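Local coordinates for protein APL1 (Anopheles gambiae, PDB 3O6N) that probably works with the leucine-rich repeat protein LRIM1 in a heterodimeric complex that regulates complement-like immunity in the mosquito, at residues Met57-Ala62 / Ile81-Thr86; Ala63-Phe68 / Tyr87-Ala92. One frame throughout, in Å; residues are numbered along the deposited sequence.

Contact 1 (Met57-Ala62 / Ile81-Thr86); sequences MRKLPA and IEEIDT
The guanidinium of Arg58 and the carboxylate of Glu82 are turned 64° apart, although the two side chains extend in the same direction, one next to the other. Water 1 sits at the guanidinium edge, in its plane. It accepts from Arg58 NH1 and donates to Glu82 OE2, lying 2.7 Å from OE2. Arg58 NH1 and Glu82 OE2 themselves are 4.5 Å apart, beyond a salt bridge, so the water makes the polar link. NH1 also donates to Gln80 OE1.

The backbones are zipped together in parallel. Arg58 O accepts from two successive N-H groups. Glu82 N is 2.7 Å from Arg58 O and tilted 31° from the carbonyl plane. Glu83 N is in that plane and 3.2 Å from Arg58 O. Leu60 then uses both of its polar backbone atoms. Leu60 N donates to Glu83 O at 2.9 Å, and Leu60 O accepts from Asp85 N at 3.0 Å.

With chi1 at 174°, Lys59 turns CG to the side opposite its own N, and the extended chain then runs alongside Glu83. Its NZ reaches Asp85 OD1 in a long salt bridge of 3.7 Å. A second long one to Glu83 OE2 is doubtful, since Glu83 has two conformers. The other carboxylate oxygen of Asp85 accepts from Tyr87 N.

Leu60 and Ile84 lie on the face away from Lys59 and Glu83. There Leu60 CD2 packs 4.3 Å from Ile84 CG2, and Leu60 CB also meets Ile81.

Lys59 pairs with Glu83 and Leu60 with Ile84, each 24 residues on. This short two-strand parallel ladder, separate from the main run of strands, is the stacking of successive coils expected in a leucine-rich repeat solenoid.

Contact 2 (Ala63-Phe68 / Tyr87-Ala92); sequences ALLDSF and YAFAYA
Asp66 OD1, close to the Tyr91 side chain, accepts from two waters. Water 3 is 2.9 Å from Asp66 OD1, and water 4 binds it as well. The setting is a leucine-rich repeat solenoid: the short helix 63-67 of one coil rests on the turns at 87-92 of the next. Two type I turns, Tyr87 to Ala90 and Phe89 to Ala92, shape that second segment.

Water 3 holds three groups together. It donates to Asp66 OD1 and Ala88 O, and accepts from Tyr91 N at 3.0 Å. It also lies in the plane of the Tyr91 ring, at its edge. Water 4 passes from Asp66 OD1 to Tyr87 O, 2.8 Å from the latter. Water 2 accepts from Leu65 N in the first turn of the helix, at 2.8 Å, and donates to Ala88 O. Ala88 O therefore takes two water bonds. All the polar links between helix and turns in this contact run through these waters.

The Asp66 carboxylate and the Tyr91 ring cross with their planes 79° apart, and Asp66 OD1 comes 3.3 Å from Tyr91 CD2. Arg69 makes a cation-pi contact with the same ring.

Leu65 supplies the apolar part. Its CG lies beside its own backbone N (chi1 -65°), and CD1 extends to the second segment. Leu65 CD1 is 3.6 Å from Phe89 CD1 and also meets the methyl of Ala92. The Ala92 methyl lies at the edge of the Phe89 ring, in plane. Leu74 of strand 73-75 touches both Leu65 and Phe89, so this patch continues into the solenoid core. On its backbone side, Leu65 O rests 3.5 Å from Tyr91 CB.

Overall arrangement
Both contacts join the same two neighbouring coils near the N-terminal end of the solenoid, and their centres are 11 Å apart. In each coil the segment of contact 1 runs straight into that of contact 2. The step from backbone pairing to water-bridged packing thus occurs at the same place in both. Phe89 links the apolar parts: Phe89 CE2 is 3.8 Å from Leu60 CD2 and 4.1 Å from Ile84 CG2. Nearer the surface, Ala62 CB lies 4.0 Å from Tyr87 O. The attached glycans have their neighbouring residues much further along the chain, around Asn192 and Asn343, and no ligand lies at either contact.

Contact 1 (Met57-Ala62 / Ile81-Thr86)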
ATOM      1  N   MET A  57      -2.786  12.361  28.039  1.00 26.47           N
ATOM      2  CA  MET A  57      -1.484  12.359  28.691  1.00 25.62           C
ATOM      3  C   MET A  57      -0.470  13.001  27.760  1.00 27.76           C
ATOM      4  O   MET A  57       0.167  12.316  26.959  1.00 26.42           O
ATOM      5  CB  MET A  57      -1.046  10.934  29.039  1.00 27.65           C
ATOM      6  CG  MET A  57      -1.894  10.255  30.106  1.00 26.58           C
ATOM      7  SD  MET A  57      -1.109   8.764  30.748  1.00 29.86           S
ATOM      8  CE  MET A  57      -1.209   7.670  29.336  1.00 26.26           C
ATOM      9  N   ARG A  58      -0.326  14.317  27.861  1.00 26.32           N
ATOM     10  CA  ARG A  58       0.525  15.052  26.930  1.00 28.66           C
ATOM     11  C   ARG A  58       1.992  14.635  27.062  1.00 27.42           C
ATOM     12  O   ARG A  58       2.761  14.709  26.103  1.00 25.29           O
ATOM     13  CB  ARG A  58       0.320  16.560  27.091  1.00 33.39           C
ATOM     14  CG  ARG A  58      -1.161  16.936  27.070  1.00 38.51           C
ATOM     15  CD  ARG A  58      -1.423  18.365  26.621  1.00 40.67           C
ATOM     16  NE  ARG A  58      -2.834  18.724  26.783  1.00 42.43           N
ATOM     17  CZ  ARG A  58      -3.779  18.519  25.867  1.00 44.59           C
ATOM     18  NH1 ARG A  58      -3.481  17.955  24.704  1.00 36.64           N
ATOM     19  NH2 ARG A  58      -5.032  18.879  26.115  1.00 46.77           N
ATOM     20  N   LYS A  59       2.366  14.184  28.254  1.00 26.81           N
ATOM     21  CA  LYS A  59       3.638  13.495  28.441  1.00 23.17           C
ATOM     22  C   LYS A  59       3.368  12.148  29.098  1.00 23.72           C
ATOM     23  O   LYS A  59       2.697  12.079  30.125  1.00 26.18           O
ATOM     24  CB  LYS A  59       4.599  14.325  29.299  1.00 27.87           C
ATOM     25  CG  LYS A  59       5.889  13.596  29.642  1.00 32.59           C
ATOM     26  CD  LYS A  59       6.892  14.508  30.339  1.00 44.04           C
ATOM     27  CE  LYS A  59       8.195  13.768  30.622  1.00 50.63           C
ATOM     28  NZ  LYS A  59       9.253  14.666  31.162  1.00 54.88           N
ATOM     29  N   LEU A  60       3.870  11.079  28.492  1.00 23.32           N
ATOM     30  CA  LEU A  60       3.715   9.745  29.061  1.00 23.09           C
ATOM     31  C   LEU A  60       4.669   9.569  30.241  1.00 19.83           C
ATOM     32  O   LEU A  60       5.885   9.605  30.065  1.00 19.88           O
ATOM     33  CB  LEU A  60       3.990   8.681  28.000  1.00 22.75           C
ATOM     34  CG  LEU A  60       3.756   7.230  28.428  1.00 25.19           C
ATOM     35  CD1 LEU A  60       2.270   6.968  28.674  1.00 23.77           C
ATOM     36  CD2 LEU A  60       4.311   6.274  27.389  1.00 27.66           C
ATOM     37  N   PRO A  61       4.118   9.377  31.451  1.00 23.96           N
ATOM     38  CA  PRO A  61       4.921   9.309  32.679  1.00 23.70           C
ATOM     39  C   PRO A  61       5.471   7.916  32.962  1.00 22.03           C
ATOM     40  O   PRO A  61       4.870   6.922  32.562  1.00 22.82           O
ATOM     41  CB  PRO A  61       3.911   9.687  33.766  1.00 23.97           C
ATOM     42  CG  PRO A  61       2.607   9.157  33.241  1.00 22.95           C
ATOM     43  CD  PRO A  61       2.673   9.284  31.728  1.00 24.01           C
ATOM     44  N   ALA A  62       6.600   7.853  33.660  1.00 21.42           N
ATOM     45  CA  ALA A  62       7.172   6.581  34.083  1.00 24.63           C
ATOM     46  C   ALA A  62       6.286   5.889  35.119  1.00 25.75           C
ATOM     47  O   ALA A  62       6.340   4.671  35.285  1.00 27.02           O
ATOM     48  CB  ALA A  62       8.572   6.792  34.645  1.00 27.99           C
ATOM     49  N   ILE A  81      -0.505  12.344  23.233  1.00 21.21           N
ATOM     50  CA  ILE A  81       0.858  12.306  23.756  1.00 19.99           C
ATOM     51  C   ILE A  81       1.805  13.093  22.860  1.00 21.50           C
ATOM     52  O   ILE A  81       1.857  12.862  21.653  1.00 22.00           O
ATOM     53  CB  ILE A  81       1.382  10.857  23.847  1.00 20.45           C
ATOM     54  CG1 ILE A  81       0.421   9.991  24.663  1.00 22.25           C
ATOM     55  CG2 ILE A  81       2.800  10.821  24.433  1.00 18.02           C
ATOM     56  CD1 ILE A  81       0.862   8.552  24.788  1.00 21.96           C
ATOM     57  N   GLU A  82       2.560  14.010  23.454  1.00 18.92           N
ATOM     58  CA  GLU A  82       3.541  14.790  22.709  1.00 20.42           C
ATOM     59  C   GLU A  82       4.967  14.356  23.018  1.00 22.39           C
ATOM     60  O   GLU A  82       5.861  14.506  22.188  1.00 24.04           O
ATOM     61  CB  GLU A  82       3.383  16.276  23.015  1.00 19.89           C
ATOM     62  CG  GLU A  82       2.040  16.834  22.609  1.00 18.60           C
ATOM     63  CD  GLU A  82       1.876  18.285  23.004  1.00 28.23           C
ATOM     64  OE1 GLU A  82       2.798  19.085  22.732  1.00 32.14           O
ATOM     65  OE2 GLU A  82       0.828  18.619  23.594  1.00 26.02           O
ATOM     66  N   GLU A  83       5.177  13.827  24.219  0.51 21.90           N
ATOM     67  CA  GLU A  83       6.503  13.382  24.631  0.51 24.58           C
ATOM     68  C   GLU A  83       6.426  12.133  25.501  0.51 26.41           C
ATOM     69  O   GLU A  83       5.451  11.925  26.225  0.51 25.17           O
ATOM     70  CB  GLU A  83       7.241  14.498  25.377  0.51 26.46           C
ATOM     71  CG  GLU A  83       8.625  14.098  25.878  0.51 29.45           C
ATOM     72  CD  GLU A  83       9.367  15.245  26.534  0.51 37.97           C
ATOM     73  OE1 GLU A  83       9.056  16.413  26.220  0.51 39.10           O
ATOM     74  OE2 GLU A  83      10.260  14.978  27.367  0.51 41.87           O
ATOM     75  N   ILE A  84       7.462  11.306  25.417  1.00 25.01           N
ATOM     76  CA  ILE A  84       7.559  10.099  26.226  1.00 23.96           C
ATOM     77  C   ILE A  84       8.678  10.287  27.240  1.00 23.51           C
ATOM     78  O   ILE A  84       9.806  10.584  26.857  1.00 21.84           O
ATOM     79  CB  ILE A  84       7.930   8.885  25.354  1.00 25.82           C
ATOM     80  CG1 ILE A  84       6.848   8.607  24.311  1.00 22.16           C
ATOM     81  CG2 ILE A  84       8.178   7.655  26.225  1.00 28.59           C
ATOM     82  CD1 ILE A  84       7.242   7.530  23.312  1.00 23.96           C
ATOM     83  N   ASP A  85       8.378  10.122  28.527  1.00 22.25           N
ATOM     84  CA  ASP A  85       9.421  10.230  29.544  1.00 22.64           C
ATOM     85  C   ASP A  85      10.534   9.242  29.229  1.00 23.05           C
ATOM     86  O   ASP A  85      10.269   8.114  28.825  1.00 22.18           O
ATOM     87  CB  ASP A  85       8.866   9.959  30.941  1.00 23.32           C
ATOM     88  CG  ASP A  85       9.907  10.164  32.026  1.00 35.03           C
ATOM     89  OD1 ASP A  85      10.085  11.319  32.466  1.00 39.01           O
ATOM     90  OD2 ASP A  85      10.556   9.175  32.434  1.00 33.75           O
ATOM     91  N   THR A  86      11.777   9.668  29.417  1.00 25.92           N
ATOM     92  CA  THR A  86      12.926   8.846  29.047  1.00 30.87           C
ATOM     93  C   THR A  86      12.838   7.418  29.587  1.00 27.89           C
ATOM     94  O   THR A  86      13.165   6.461  28.884  1.00 31.35           O
ATOM     95  CB  THR A  86      14.250   9.483  29.517  1.00 38.63           C
ATOM     96  OG1 THR A  86      14.411  10.763  28.896  1.00 36.42           O
ATOM     97  CG2 THR A  86      15.430   8.593  29.151  1.00 38.91           C
TER
HETATM   98  O   HOH W   1      -1.269  16.964  23.186  1.00 28.98           O

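Contact 2 (Ala63-Phe68 / Tyr87-Ala92)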
ATOM      1  N   ALA A  63       5.466   6.678  35.806  1.00 24.33           N
ATOM      2  CA  ALA A  63       4.634   6.169  36.893  1.00 28.92           C
ATOM      3  C   ALA A  63       3.690   5.052  36.458  1.00 28.88           C
ATOM      4  O   ALA A  63       3.351   4.180  37.254  1.00 27.00           O
ATOM      5  CB  ALA A  63       3.853   7.303  37.543  1.00 29.67           C
ATOM      6  N   LEU A  64       3.265   5.079  35.197  1.00 24.78           N
ATOM      7  CA  LEU A  64       2.306   4.094  34.709  1.00 22.91           C
ATOM      8  C   LEU A  64       2.865   2.678  34.772  1.00 25.79           C
ATOM      9  O   LEU A  64       2.314   1.817  35.454  1.00 25.87           O
ATOM     10  CB  LEU A  64       1.862   4.422  33.279  1.00 18.86           C
ATOM     11  CG  LEU A  64       0.980   3.371  32.602  1.00 22.33           C
ATOM     12  CD1 LEU A  64      -0.294   3.120  33.405  1.00 20.07           C
ATOM     13  CD2 LEU A  64       0.650   3.792  31.177  1.00 21.40           C
ATOM     14  N   LEU A  65       3.961   2.441  34.056  1.00 20.66           N
ATOM     15  CA  LEU A  65       4.566   1.114  34.007  1.00 24.74           C
ATOM     16  C   LEU A  65       5.466   0.823  35.207  1.00 29.21           C
ATOM     17  O   LEU A  65       5.886  -0.315  35.416  1.00 29.47           O
ATOM     18  CB  LEU A  65       5.326   0.914  32.693  1.00 26.91           C
ATOM     19  CG  LEU A  65       4.425   0.925  31.458  1.00 25.51           C
ATOM     20  CD1 LEU A  65       5.243   0.879  30.167  1.00 27.01           C
ATOM     21  CD2 LEU A  65       3.425  -0.229  31.511  1.00 22.59           C
ATOM     22  N   ASP A  66       5.764   1.849  35.996  1.00 27.92           N
ATOM     23  CA  ASP A  66       6.457   1.630  37.260  1.00 31.01           C
ATOM     24  C   ASP A  66       5.523   0.917  38.234  1.00 29.75           C
ATOM     25  O   ASP A  66       5.971   0.176  39.106  1.00 27.81           O
ATOM     26  CB  ASP A  66       6.944   2.952  37.857  1.00 30.02           C
ATOM     27  CG  ASP A  66       8.242   3.433  37.231  1.00 38.64           C
ATOM     28  OD1 ASP A  66       8.654   2.866  36.196  1.00 40.73           O
ATOM     29  OD2 ASP A  66       8.849   4.381  37.774  1.00 42.71           O
ATOM     30  N   SER A  67       4.222   1.144  38.065  1.00 27.98           N
ATOM     31  CA  SER A  67       3.203   0.562  38.934  1.00 25.93           C
ATOM     32  C   SER A  67       2.559  -0.676  38.320  1.00 26.05           C
ATOM     33  O   SER A  67       2.186  -1.605  39.034  1.00 29.26           O
ATOM     34  CB  SER A  67       2.124   1.594  39.265  1.00 29.71           C
ATOM     35  OG  SER A  67       2.661   2.667  40.013  1.00 32.44           O
ATOM     36  N   PHE A  68       2.415  -0.677  37.000  1.00 23.02           N
ATOM     37  CA  PHE A  68       1.862  -1.825  36.293  1.00 25.41           C
ATOM     38  C   PHE A  68       2.967  -2.546  35.532  1.00 27.27           C
ATOM     39  O   PHE A  68       3.310  -2.164  34.414  1.00 26.72           O
ATOM     40  CB  PHE A  68       0.752  -1.376  35.341  1.00 28.53           C
ATOM     41  CG  PHE A  68      -0.505  -0.950  36.045  1.00 27.56           C
ATOM     42  CD1 PHE A  68      -1.649  -1.731  35.979  1.00 26.34           C
ATOM     43  CD2 PHE A  68      -0.540   0.219  36.789  1.00 28.76           C
ATOM     44  CE1 PHE A  68      -2.810  -1.348  36.636  1.00 26.74           C
ATOM     45  CE2 PHE A  68      -1.694   0.608  37.448  1.00 27.45           C
ATOM     46  CZ  PHE A  68      -2.830  -0.176  37.370  1.00 25.89           C
ATOM     47  N   TYR A  87      12.389   7.273  30.830  1.00 24.70           N
ATOM     48  CA  TYR A  87      12.355   5.957  31.461  1.00 25.18           C
ATOM     49  C   TYR A  87      10.958   5.348  31.534  1.00 24.63           C
ATOM     50  O   TYR A  87      10.719   4.419  32.306  1.00 24.35           O
ATOM     51  CB  TYR A  87      13.010   6.023  32.842  1.00 32.62           C
ATOM     52  CG  TYR A  87      14.413   6.572  32.761  1.00 36.55           C
ATOM     53  CD1 TYR A  87      15.431   5.828  32.182  1.00 41.80           C
ATOM     54  CD2 TYR A  87      14.712   7.844  33.229  1.00 36.18           C
ATOM     55  CE1 TYR A  87      16.715   6.325  32.085  1.00 47.05           C
ATOM     56  CE2 TYR A  87      15.996   8.352  33.138  1.00 42.26           C
ATOM     57  CZ  TYR A  87      16.994   7.587  32.566  1.00 49.53           C
ATOM     58  OH  TYR A  87      18.273   8.082  32.470  1.00 53.46           O
ATOM     59  N   ALA A  88      10.050   5.858  30.708  1.00 23.16           N
ATOM     60  CA  ALA A  88       8.671   5.382  30.695  1.00 22.80           C
ATOM     61  C   ALA A  88       8.573   3.866  30.534  1.00 25.12           C
ATOM     62  O   ALA A  88       7.705   3.230  31.132  1.00 26.80           O
ATOM     63  CB  ALA A  88       7.871   6.085  29.597  1.00 21.72           C
ATOM     64  N   PHE A  89       9.463   3.288  29.731  1.00 19.85           N
ATOM     65  CA  PHE A  89       9.416   1.852  29.465  1.00 20.86           C
ATOM     66  C   PHE A  89      10.535   1.060  30.143  1.00 25.07           C
ATOM     67  O   PHE A  89      10.952   0.010  29.649  1.00 26.62           O
ATOM     68  CB  PHE A  89       9.400   1.589  27.955  1.00 19.95           C
ATOM     69  CG  PHE A  89       8.142   2.056  27.275  1.00 18.65           C
ATOM     70  CD1 PHE A  89       7.067   1.197  27.115  1.00 18.91           C
ATOM     71  CD2 PHE A  89       8.031   3.354  26.806  1.00 23.39           C
ATOM     72  CE1 PHE A  89       5.903   1.623  26.493  1.00 19.48           C
ATOM     73  CE2 PHE A  89       6.871   3.789  26.181  1.00 18.02           C
ATOM     74  CZ  PHE A  89       5.807   2.920  26.025  1.00 21.57           C
ATOM     75  N   ALA A  90      11.001   1.557  31.283  1.00 27.57           N
ATOM     76  CA  ALA A  90      12.048   0.880  32.045  1.00 33.28           C
ATOM     77  C   ALA A  90      11.592  -0.486  32.565  1.00 33.57           C
ATOM     78  O   ALA A  90      12.342  -1.460  32.510  1.00 33.11           O
ATOM     79  CB  ALA A  90      12.519   1.762  33.199  1.00 31.68           C
ATOM     80  N   TYR A  91      10.359  -0.550  33.062  1.00 35.13           N
ATOM     81  CA  TYR A  91       9.801  -1.796  33.586  1.00 38.49           C
ATOM     82  C   TYR A  91       8.765  -2.399  32.641  1.00 40.57           C
ATOM     83  O   TYR A  91       7.724  -2.882  33.082  1.00 42.75           O
ATOM     84  CB  TYR A  91       9.152  -1.557  34.953  1.00 44.69           C
ATOM     85  CG  TYR A  91      10.119  -1.174  36.051  1.00 51.83           C
ATOM     86  CD1 TYR A  91      10.583  -2.121  36.955  1.00 57.15           C
ATOM     87  CD2 TYR A  91      10.565   0.135  36.187  1.00 55.00           C
ATOM     88  CE1 TYR A  91      11.466  -1.776  37.963  1.00 60.60           C
ATOM     89  CE2 TYR A  91      11.448   0.489  37.190  1.00 59.26           C
ATOM     90  CZ  TYR A  91      11.894  -0.470  38.076  1.00 61.99           C
ATOM     91  OH  TYR A  91      12.772  -0.123  39.077  1.00 64.60           O
ATOM     92  N   ALA A  92       9.051  -2.378  31.343  1.00 33.95           N
ATOM     93  CA  ALA A  92       8.082  -2.836  30.354  1.00 32.61           C
ATOM     94  C   ALA A  92       8.418  -4.223  29.812  1.00 30.44           C
ATOM     95  O   ALA A  92       7.958  -4.600  28.737  1.00 27.15           O
ATOM     96  CB  ALA A  92       7.982  -1.831  29.216  1.00 27.17           C
TER
HETATM   97  O   HOH W   2       5.020   4.202  32.144  1.00 20.88           O
HETATM   98  O   HOH W   3       8.612   1.811  33.528  1.00 29.53           O
HETATM   99  O   HOH W   4      11.113   4.275  35.058  1.00 41.22           O